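Local coordinates for cystathionine beta-lyase family protein, YNBB B.subtilis ortholog (Clostridium acetobutylicum, PDB 3HVY), which is a putative pyridoxal-phosphate-dependent lyase of the methionine gamma-lyase family, probably acting on sulfur-containing amino acids such as cystathionine, and possibly involved in aluminium resistance, at residues T118-C123 and K153-K158; D175-I180 and E211-F216; G222-E227 and H299-A304; E303-A308 and T331-A336. All blocks are in the same frame, centred on the assembly; numbering follows the deposited sequence.

Interaction 1: T118-C123 and K153-K158; sequences TMMSIC and KMVDLK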
# COMPACT_ATOMS: atom_id res chain seq x y z
N THR D 118 -3.44 26.75 -33.42
CA THR D 118 -2.62 25.77 -34.13
C THR D 118 -1.46 25.28 -33.28
O THR D 118 -0.77 26.08 -32.64
CB THR D 118 -2.09 26.31 -35.43
OG1 THR D 118 -3.17 26.75 -36.24
CG2 THR D 118 -1.28 25.22 -36.15
N MSE D 119 -1.26 23.96 -33.29
CA MSE D 119 -0.12 23.28 -32.68
C MSE D 119 0.85 22.91 -33.81
O MSE D 119 0.42 22.44 -34.87
CB MSE D 119 -0.56 21.99 -31.98
CG MSE D 119 0.55 21.14 -31.50
SE MSE D 119 -0.08 19.39 -30.83
CE MSE D 119 1.70 18.52 -30.65
N MSE D 120 2.15 23.09 -33.59
CA MSE D 120 3.10 22.79 -34.64
C MSE D 120 4.23 21.95 -34.12
O MSE D 120 4.94 22.36 -33.18
CB MSE D 120 3.62 24.07 -35.32
CG MSE D 120 4.63 23.79 -36.49
SE MSE D 120 5.13 25.33 -37.53
CE MSE D 120 6.01 26.31 -36.08
N SER D 121 4.37 20.77 -34.71
CA SER D 121 5.46 19.86 -34.38
C SER D 121 6.62 20.20 -35.32
O SER D 121 6.44 20.31 -36.54
CB SER D 121 5.06 18.39 -34.58
OG SER D 121 4.17 17.96 -33.57
N ILE D 122 7.81 20.35 -34.77
CA ILE D 122 8.93 20.76 -35.59
C ILE D 122 10.06 19.72 -35.81
O ILE D 122 11.00 20.00 -36.57
CB ILE D 122 9.49 22.12 -35.18
CG1 ILE D 122 10.13 22.05 -33.79
CG2 ILE D 122 8.39 23.22 -35.31
CD1 ILE D 122 10.98 23.33 -33.44
N CYS D 123 9.92 18.53 -35.24
CA CYS D 123 10.87 17.46 -35.40
C CYS D 123 10.30 16.33 -36.26
O CYS D 123 10.57 15.17 -35.99
CB CYS D 123 11.22 16.88 -34.03
SG CYS D 123 11.83 18.08 -32.89
N LYS D 153 0.08 21.55 -37.58
CA LYS D 153 1.07 21.61 -38.65
C LYS D 153 2.25 20.79 -38.19
O LYS D 153 2.56 20.77 -36.99
CB LYS D 153 1.55 23.03 -38.97
CG LYS D 153 0.52 23.87 -39.61
CD LYS D 153 0.94 25.35 -39.81
CE LYS D 153 0.01 26.02 -40.84
NZ LYS D 153 0.22 27.49 -41.07
N MSE D 154 2.95 20.20 -39.15
CA MSE D 154 4.13 19.45 -38.85
C MSE D 154 5.25 19.79 -39.83
O MSE D 154 5.04 19.85 -41.05
CB MSE D 154 3.76 17.98 -38.86
CG MSE D 154 4.89 17.15 -38.39
SE MSE D 154 5.44 16.10 -39.87
CE MSE D 154 4.05 14.93 -39.22
N VAL D 155 6.44 20.07 -39.31
CA VAL D 155 7.57 20.49 -40.13
C VAL D 155 8.51 19.28 -40.20
O VAL D 155 9.05 18.83 -39.19
CB VAL D 155 8.32 21.76 -39.60
CG1 VAL D 155 9.45 22.22 -40.57
CG2 VAL D 155 7.34 22.96 -39.32
N ASP D 156 8.66 18.74 -41.41
CA ASP D 156 9.57 17.64 -41.63
C ASP D 156 11.00 18.07 -41.41
O ASP D 156 11.38 19.25 -41.62
CB ASP D 156 9.44 17.10 -43.05
CG ASP D 156 8.31 16.15 -43.18
OD1 ASP D 156 8.27 15.17 -42.38
OD2 ASP D 156 7.46 16.39 -44.06
N LEU D 157 11.81 17.12 -41.01
CA LEU D 157 13.24 17.38 -40.93
C LEU D 157 13.74 17.67 -42.35
O LEU D 157 13.14 17.26 -43.33
CB LEU D 157 13.96 16.20 -40.34
CG LEU D 157 13.66 15.86 -38.88
CD1 LEU D 157 14.28 14.50 -38.51
CD2 LEU D 157 14.10 16.95 -37.90
N LYS D 158 14.80 18.46 -42.44
CA LYS D 158 15.42 18.76 -43.71
C LYS D 158 16.88 18.38 -43.52
O LYS D 158 17.53 18.85 -42.58
CB LYS D 158 15.28 20.25 -44.04
CG LYS D 158 15.75 20.64 -45.44
CD LYS D 158 16.15 22.09 -45.48
CE LYS D 158 16.57 22.52 -46.86
NZ LYS D 158 17.23 23.87 -46.82
O HOH W 1 12.09 20.35 -38.87

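Interaction 2: D175-I180 and E211-F216; sequences DSIKLI and ENVIVF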
# COMPACT_ATOMS: atom_id res chain seq x y z
N ASP D 175 -0.46 33.47 -37.37
CA ASP D 175 -0.83 34.11 -36.12
C ASP D 175 -1.48 33.13 -35.16
O ASP D 175 -1.47 33.36 -33.95
CB ASP D 175 -1.84 35.30 -36.40
N SER D 176 -2.05 32.04 -35.69
CA SER D 176 -2.76 31.10 -34.84
C SER D 176 -1.87 30.08 -34.16
O SER D 176 -2.39 29.29 -33.38
CB SER D 176 -3.81 30.34 -35.64
OG SER D 176 -3.20 29.33 -36.41
N ILE D 177 -0.57 30.06 -34.47
CA ILE D 177 0.32 29.04 -33.90
C ILE D 177 0.60 29.39 -32.46
O ILE D 177 1.32 30.34 -32.20
CB ILE D 177 1.65 28.92 -34.63
CG1 ILE D 177 1.44 28.44 -36.06
CG2 ILE D 177 2.54 27.91 -33.88
CD1 ILE D 177 2.72 28.49 -36.94
N LYS D 178 0.04 28.64 -31.52
CA LYS D 178 0.21 28.97 -30.10
C LYS D 178 1.23 28.12 -29.34
O LYS D 178 1.71 28.52 -28.26
CB LYS D 178 -1.14 28.85 -29.40
CG LYS D 178 -2.29 29.66 -30.04
CD LYS D 178 -2.02 31.15 -30.14
CE LYS D 178 -3.24 31.90 -30.65
NZ LYS D 178 -3.02 33.30 -30.36
N LEU D 179 1.55 26.97 -29.90
CA LEU D 179 2.40 25.98 -29.24
C LEU D 179 3.23 25.28 -30.28
O LEU D 179 2.74 24.87 -31.32
CB LEU D 179 1.54 24.98 -28.47
CG LEU D 179 2.29 23.93 -27.63
CD1 LEU D 179 1.46 23.58 -26.41
CD2 LEU D 179 2.63 22.66 -28.45
N ILE D 180 4.52 25.21 -29.99
CA ILE D 180 5.50 24.47 -30.75
C ILE D 180 5.90 23.26 -29.89
O ILE D 180 6.24 23.40 -28.68
CB ILE D 180 6.72 25.36 -31.08
CG1 ILE D 180 6.34 26.33 -32.21
CG2 ILE D 180 7.96 24.54 -31.42
CD1 ILE D 180 7.45 27.23 -32.63
N GLU D 211 8.43 35.71 -29.04
CA GLU D 211 8.69 35.45 -27.64
C GLU D 211 7.47 34.94 -26.87
O GLU D 211 7.57 34.66 -25.69
CB GLU D 211 9.23 36.70 -26.96
CG GLU D 211 10.61 37.08 -27.47
CD GLU D 211 11.09 38.44 -26.98
OE1 GLU D 211 10.63 38.92 -25.91
OE2 GLU D 211 11.93 39.03 -27.68
N ASN D 212 6.32 34.80 -27.53
CA ASN D 212 5.12 34.36 -26.84
C ASN D 212 4.66 32.93 -27.11
O ASN D 212 3.98 32.33 -26.27
CB ASN D 212 3.97 35.32 -27.17
CG ASN D 212 4.25 36.71 -26.69
OD1 ASN D 212 4.43 36.92 -25.49
ND2 ASN D 212 4.35 37.65 -27.61
N VAL D 213 5.00 32.40 -28.29
CA VAL D 213 4.61 31.02 -28.63
C VAL D 213 5.13 30.08 -27.54
O VAL D 213 6.26 30.22 -27.08
CB VAL D 213 5.09 30.63 -30.06
CG1 VAL D 213 6.65 30.69 -30.15
CG2 VAL D 213 4.57 29.27 -30.45
N ILE D 214 4.29 29.15 -27.08
CA ILE D 214 4.69 28.19 -26.07
C ILE D 214 5.63 27.15 -26.65
O ILE D 214 5.31 26.47 -27.60
CB ILE D 214 3.43 27.47 -25.44
CG1 ILE D 214 2.44 28.54 -24.94
CG2 ILE D 214 3.87 26.47 -24.37
CD1 ILE D 214 1.03 28.04 -24.50
N VAL D 215 6.81 27.01 -26.09
CA VAL D 215 7.70 25.95 -26.51
C VAL D 215 7.60 24.77 -25.52
O VAL D 215 8.01 24.87 -24.34
CB VAL D 215 9.13 26.44 -26.67
CG1 VAL D 215 10.07 25.24 -26.88
CG2 VAL D 215 9.20 27.47 -27.79
N PHE D 216 7.00 23.69 -26.01
CA PHE D 216 6.80 22.44 -25.30
C PHE D 216 7.80 21.40 -25.75
O PHE D 216 7.99 21.19 -26.97
CB PHE D 216 5.38 21.89 -25.53
CG PHE D 216 5.19 20.50 -24.98
CD1 PHE D 216 5.19 20.27 -23.60
CD2 PHE D 216 5.03 19.43 -25.81
CE1 PHE D 216 5.04 18.96 -23.09
CE2 PHE D 216 4.88 18.16 -25.29
CZ PHE D 216 4.90 17.95 -23.93

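Interaction 3: G222-E227 and H299-A304; sequences GEFVEE and HVTIEA. With EDO (1,2-ethanediol), chain Y.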
# COMPACT_ATOMS: atom_id res chain seq x y z
N GLY D 222 15.08 11.49 -21.38
CA GLY D 222 16.24 12.38 -21.35
C GLY D 222 16.63 12.88 -19.97
O GLY D 222 17.66 13.53 -19.81
N GLU D 223 15.83 12.62 -18.95
CA GLU D 223 16.08 13.24 -17.66
C GLU D 223 17.37 12.77 -17.12
O GLU D 223 17.62 11.59 -17.15
CB GLU D 223 14.97 12.91 -16.65
CG GLU D 223 13.53 13.31 -17.11
CD GLU D 223 12.80 12.26 -17.95
OE1 GLU D 223 13.39 11.21 -18.29
OE2 GLU D 223 11.60 12.50 -18.27
N PHE D 224 18.18 13.70 -16.63
CA PHE D 224 19.53 13.45 -16.06
C PHE D 224 20.58 12.82 -16.97
O PHE D 224 21.66 12.44 -16.47
CB PHE D 224 19.41 12.61 -14.80
CG PHE D 224 18.52 13.22 -13.76
CD1 PHE D 224 18.70 14.53 -13.37
CD2 PHE D 224 17.48 12.49 -13.20
CE1 PHE D 224 17.87 15.11 -12.41
CE2 PHE D 224 16.62 13.09 -12.26
CZ PHE D 224 16.84 14.38 -11.86
N VAL D 225 20.33 12.75 -18.28
CA VAL D 225 21.33 12.27 -19.19
C VAL D 225 22.40 13.36 -19.47
O VAL D 225 23.57 13.05 -19.71
CB VAL D 225 20.71 11.71 -20.48
CG1 VAL D 225 21.88 11.31 -21.47
CG2 VAL D 225 19.78 10.52 -20.13
N GLU D 226 21.99 14.61 -19.44
CA GLU D 226 22.91 15.73 -19.54
C GLU D 226 22.82 16.51 -18.23
O GLU D 226 21.96 16.26 -17.37
CB GLU D 226 22.56 16.64 -20.73
CG GLU D 226 22.66 15.96 -22.11
CD GLU D 226 22.65 16.94 -23.27
OE1 GLU D 226 23.39 17.92 -23.20
OE2 GLU D 226 21.95 16.71 -24.29
N GLU D 227 23.68 17.51 -18.10
CA GLU D 227 23.70 18.35 -16.88
C GLU D 227 22.61 19.40 -16.89
O GLU D 227 22.35 20.03 -15.86
CB GLU D 227 25.11 18.94 -16.68
CG GLU D 227 25.57 20.03 -17.59
CD GLU D 227 25.66 19.67 -19.10
OE1 GLU D 227 25.75 18.45 -19.53
OE2 GLU D 227 25.63 20.66 -19.85
N HIS D 299 21.72 8.60 -10.78
CA HIS D 299 22.57 7.40 -10.79
C HIS D 299 22.06 6.32 -11.74
O HIS D 299 22.79 5.84 -12.61
CB HIS D 299 22.76 6.84 -9.36
CG HIS D 299 23.71 5.69 -9.28
ND1 HIS D 299 25.04 5.83 -8.97
CD2 HIS D 299 23.50 4.35 -9.46
CE1 HIS D 299 25.62 4.64 -8.98
NE2 HIS D 299 24.71 3.73 -9.27
N VAL D 300 20.85 5.91 -11.53
CA VAL D 300 20.25 4.88 -12.35
C VAL D 300 20.21 5.25 -13.83
O VAL D 300 20.48 4.41 -14.70
CB VAL D 300 18.88 4.46 -11.79
CG1 VAL D 300 18.21 3.47 -12.73
CG2 VAL D 300 19.08 3.78 -10.38
N THR D 301 19.94 6.53 -14.12
CA THR D 301 19.93 7.02 -15.51
C THR D 301 21.26 6.78 -16.17
O THR D 301 21.30 6.25 -17.28
CB THR D 301 19.53 8.51 -15.58
OG1 THR D 301 18.19 8.67 -15.10
CG2 THR D 301 19.69 9.13 -16.97
N ILE D 302 22.37 7.00 -15.45
CA ILE D 302 23.68 6.87 -16.01
C ILE D 302 24.10 5.42 -16.11
O ILE D 302 24.87 5.06 -16.98
CB ILE D 302 24.69 7.77 -15.29
CG1 ILE D 302 24.34 9.25 -15.58
CG2 ILE D 302 26.22 7.47 -15.70
CD1 ILE D 302 24.54 9.68 -17.05
N GLU D 303 23.55 4.55 -15.27
CA GLU D 303 23.74 3.12 -15.48
C GLU D 303 23.14 2.72 -16.86
O GLU D 303 23.75 1.94 -17.60
CB GLU D 303 23.06 2.30 -14.39
CG GLU D 303 23.67 2.46 -12.99
CD GLU D 303 25.13 2.06 -12.93
OE1 GLU D 303 25.44 0.88 -13.16
OE2 GLU D 303 25.99 2.94 -12.65
N ALA D 304 21.99 3.28 -17.19
CA ALA D 304 21.31 2.95 -18.46
C ALA D 304 22.08 3.56 -19.63
O ALA D 304 22.26 2.92 -20.65
CB ALA D 304 19.87 3.40 -18.41
C1 EDO Y . 29.11 0.83 -12.95
O1 EDO Y . 27.89 0.14 -12.77
C2 EDO Y . 28.85 2.12 -13.70
O2 EDO Y . 28.60 3.24 -12.84

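Interaction 4: E303-A308 and T331-A336; sequences EAVKGA and TDIIQA. With EDO (1,2-ethanediol), chain Y.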
# COMPACT_ATOMS: atom_id res chain seq x y z
N GLU D 303 23.55 4.55 -15.27
CA GLU D 303 23.74 3.12 -15.48
C GLU D 303 23.14 2.72 -16.86
O GLU D 303 23.75 1.94 -17.60
CB GLU D 303 23.06 2.30 -14.39
CG GLU D 303 23.67 2.46 -12.99
CD GLU D 303 25.13 2.06 -12.93
OE1 GLU D 303 25.44 0.88 -13.16
OE2 GLU D 303 25.99 2.94 -12.65
N ALA D 304 21.99 3.28 -17.19
CA ALA D 304 21.31 2.95 -18.46
C ALA D 304 22.08 3.56 -19.63
O ALA D 304 22.26 2.92 -20.65
CB ALA D 304 19.87 3.40 -18.41
N VAL D 305 22.59 4.78 -19.47
CA VAL D 305 23.44 5.40 -20.46
C VAL D 305 24.67 4.54 -20.73
O VAL D 305 24.98 4.26 -21.89
CB VAL D 305 23.83 6.85 -20.12
CG1 VAL D 305 24.77 7.43 -21.22
CG2 VAL D 305 22.58 7.79 -19.95
N LYS D 306 25.37 4.10 -19.68
CA LYS D 306 26.52 3.23 -19.84
C LYS D 306 26.16 1.97 -20.57
O LYS D 306 26.92 1.53 -21.38
CB LYS D 306 27.15 2.94 -18.49
CG LYS D 306 27.85 4.17 -17.91
CD LYS D 306 28.53 3.82 -16.53
CE LYS D 306 29.19 5.06 -15.91
NZ LYS D 306 30.02 4.83 -14.69
N GLY D 307 24.99 1.39 -20.29
CA GLY D 307 24.54 0.21 -21.01
C GLY D 307 24.34 0.49 -22.47
O GLY D 307 24.72 -0.30 -23.30
N ALA D 308 23.78 1.65 -22.79
CA ALA D 308 23.55 2.01 -24.18
C ALA D 308 24.89 2.16 -24.98
O ALA D 308 25.07 1.62 -26.08
CB ALA D 308 22.74 3.35 -24.22
N THR D 331 21.90 12.12 -25.14
CA THR D 331 20.88 12.97 -24.59
C THR D 331 19.73 12.18 -24.02
O THR D 331 18.92 12.74 -23.23
CB THR D 331 20.37 13.97 -25.65
OG1 THR D 331 19.73 15.04 -24.97
CG2 THR D 331 19.40 13.34 -26.64
N ASP D 332 19.59 10.90 -24.44
CA ASP D 332 18.63 9.99 -23.86
C ASP D 332 19.27 8.61 -23.64
O ASP D 332 20.46 8.44 -23.88
CB ASP D 332 17.34 9.94 -24.67
CG ASP D 332 17.54 9.33 -26.02
OD1 ASP D 332 18.48 8.54 -26.14
OD2 ASP D 332 16.76 9.61 -26.95
N ILE D 333 18.49 7.66 -23.15
CA ILE D 333 18.99 6.31 -22.81
C ILE D 333 18.81 5.27 -23.93
O ILE D 333 19.09 4.09 -23.73
CB ILE D 333 18.37 5.74 -21.50
CG1 ILE D 333 16.85 5.63 -21.59
CG2 ILE D 333 18.76 6.59 -20.25
CD1 ILE D 333 16.22 4.73 -20.51
N ILE D 334 18.39 5.70 -25.09
CA ILE D 334 18.07 4.77 -26.16
C ILE D 334 19.27 4.43 -27.04
O ILE D 334 20.08 5.31 -27.33
CB ILE D 334 17.01 5.34 -27.10
CG1 ILE D 334 15.78 5.84 -26.32
CG2 ILE D 334 16.62 4.31 -28.19
CD1 ILE D 334 15.21 4.81 -25.42
N GLN D 335 19.35 3.15 -27.48
CA GLN D 335 20.38 2.70 -28.39
C GLN D 335 19.69 1.93 -29.49
O GLN D 335 18.94 1.01 -29.20
CB GLN D 335 21.35 1.72 -27.73
CG GLN D 335 22.53 1.32 -28.62
CD GLN D 335 23.31 2.53 -29.13
OE1 GLN D 335 23.72 3.36 -28.33
NE2 GLN D 335 23.54 2.61 -30.45
N ALA D 336 20.01 2.28 -30.73
CA ALA D 336 19.49 1.59 -31.93
C ALA D 336 20.60 0.74 -32.58
O ALA D 336 21.77 1.12 -32.54
CB ALA D 336 18.89 2.63 -32.95
C1 EDO Y . 29.11 0.83 -12.95
O1 EDO Y . 27.89 0.14 -12.77
C2 EDO Y . 28.85 2.12 -13.70
O2 EDO Y . 28.60 3.24 -12.84
O HOH W 2 20.01 2.26 -22.04

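Interaction 1: T118-C123 and K153-K158
M120 pairs with K153, and S121 with M154, in a parallel beta contact that joins the two strands of a beta-alpha-beta unit (strand 118-121, helix 131-134, strand 151-154) at the border of the seven-stranded mixed sheet; strand 151-154 is an edge strand of that sheet within this chain. Three backbone bonds establish the pairing: K153 N donates to M119 O at 2.9 Å, S121 N to K153 O at 2.9 Å, and V155 N to S121 O at 2.8 Å. The carbonyl of K153 takes a second, softer partner, the CA-H of M120, with M120 CA 3.1 Å from K153 O.

Side-chain contact centres on V155. Its CG2 meets the selenium of selenomethionine M120 (V155 CG2 to M120 SE 3.7 Å), which is delivered by a chain extended from chi1 (-178°) to chi2 and turned only at chi3 (63°). I122 lies beside V155 and points the same way, its CG2 4.2 Å from V155 CG2. Past the strand ends, a water sits 2.6 Å from I122 O, and L157 CD2 comes 4.1 Å from C123 CA.

K153 carries its amine away from the pairing, to salt bridges with D174 and E170, while S121 OG bonds H181 and Y152. Helix 164-173 covers M120, I122 and V155 through V167, E170 and T166, and strand 177-183 pairs with the other edge of strand 118-121.

Interaction 2: D175-I180 and E211-F216
V213 touches I180 and I177 through a single methyl group: its CG2 lies 3.9 Å from I180 CG1 and 4.2 Å from I177 CG2. A chi1 of 61° explains this, since it puts CG2 opposite the backbone N and wedges CG1 between N and the carbonyl carbon. L179 makes the apolar contacts on the other face of the sheet, CD1 with I214 CG2 and CD2 with F216 CB (4.1 Å); the side chains of L179 and F216 run side by side.

Behind these contacts stands a parallel pairing of L179 with I214 and I180 with V215. I180 N donates to I214 O at 2.8 Å, and F216 N donates to I180 O, also at 2.8 Å. The first bond of the series, I214 N to K178 O at 2.9 Å, is less regular: the donor stands 34° out of the carbonyl plane, and I214 CG1 rests against the same oxygen, 3.4 Å away.

Together the segments belong to a beta-alpha-beta unit whose helix 196-207 packs on I180, V213 and V215. Helix 101-111 covers L179 and F216, strand 118-121 adjoins strand 177-183, and strand 237-241 flanks strand 214-218.

Interaction 3: G222-E227 and H299-A304
The carbonyl oxygen of E223 accepts a hydrogen bond from N245 ND2 and is also touched by the T301 methyl, with T301 CG2 3.2 Å from E223 O. The loop is a type II beta turn over G222-V225, closed by V225 N to G222 O at 3.2 Å. Its torsions fit that class, with E223 extended and F224 at phi 60°, in the left-handed region. The turn follows strand 214-218 and leans on the long helix 287-317; N245 follows K244, the lysine that carries the pyridoxal phosphate, so the contact probably lies near the cofactor site.

T301 does most of the touching. Its CG2 meets V225 CG2 at 3.5 Å, a snug methyl-methyl contact, with the two side chains crossing at about a right angle. With chi1 at -63°, CG2 stands opposite the backbone N and faces the turn, whereas OG1 bonds back to A297 O one helical turn earlier and also lies beside the rim of the F224 ring, close to level with it. I302 adds a lighter touch, its CD1 4.0 Å from F224 O. The F224 side chain also packs on A297, P298 and, in helix 18-55, V49.

Elsewhere on the helix the chain meets its partner subunit: H299 NE2 is hydrogen-bonded to H299 NE2 of the second subunit. Nearby, the carboxylate of E303 takes an ethanediol, probably from the crystallisation liquor: ethanediol O1 donates to E303 OE1 and O2 to E303 OE2, each at 2.6 Å.

Interaction 4: E303-A308 and T331-A336
Helix 287-317 meets the approach to the five-stranded antiparallel sheet where A304, V305 and A308 pack on I333 and Q335. An Asx turn shapes that approach: I334 N donates to D332 OD1 at 3.0 Å, reaching the oxygen from above the carboxylate plane. I333, just inside the turn, brings CG2 against the helix, 3.8 Å from A304 CB and 4.0 Å from V305 CG2. Its chi1 of 60° sets CG1 in the cleft flanked by N and C and swings CG2 round to the helix.

A water links the backbones, donating to A304 O and to I333 O, each at 2.7 Å, which uses both of its protons. A308 CB rests 3.8 Å from I333 O and 4.1 Å from Q335 CB.

Q335 folds at chi2 (56°), with its amide nitrogen bonded to A336 O and to P324 O. Its OE1 comes 3.1 Å from A308 O, yet both are acceptors and form no bond. R330 NH1 donates to OE1, and its positive charge probably eases this approach of two oxygens. Methyl packing and a shared water therefore join the helix to the strand region, while the Q335 amide is satisfied by R330, P324 and A336, not the helix.

Overall arrangement
Along the chain the contacts close in order, interaction 1, then 2, 3 and 4. Interactions 1 and 2 lie 12 Å apart, centre to centre, in the same seven-stranded sheet; strands 118-121 and 177-183 are neighbours, and I122 and M120 pack on I180. Interactions 3 and 4, with centres 8 Å apart, share helix 287-317 and residues E303 and A304, and are tied by E226 to T331 and by V225 against V305. The two pairs stand 26 to 31 Å apart between centres and do not touch. One pair thus contributes two of the parallel pairings of the large sheet, while the other fastens the loop 222-227 and the antiparallel sheet to one long helix.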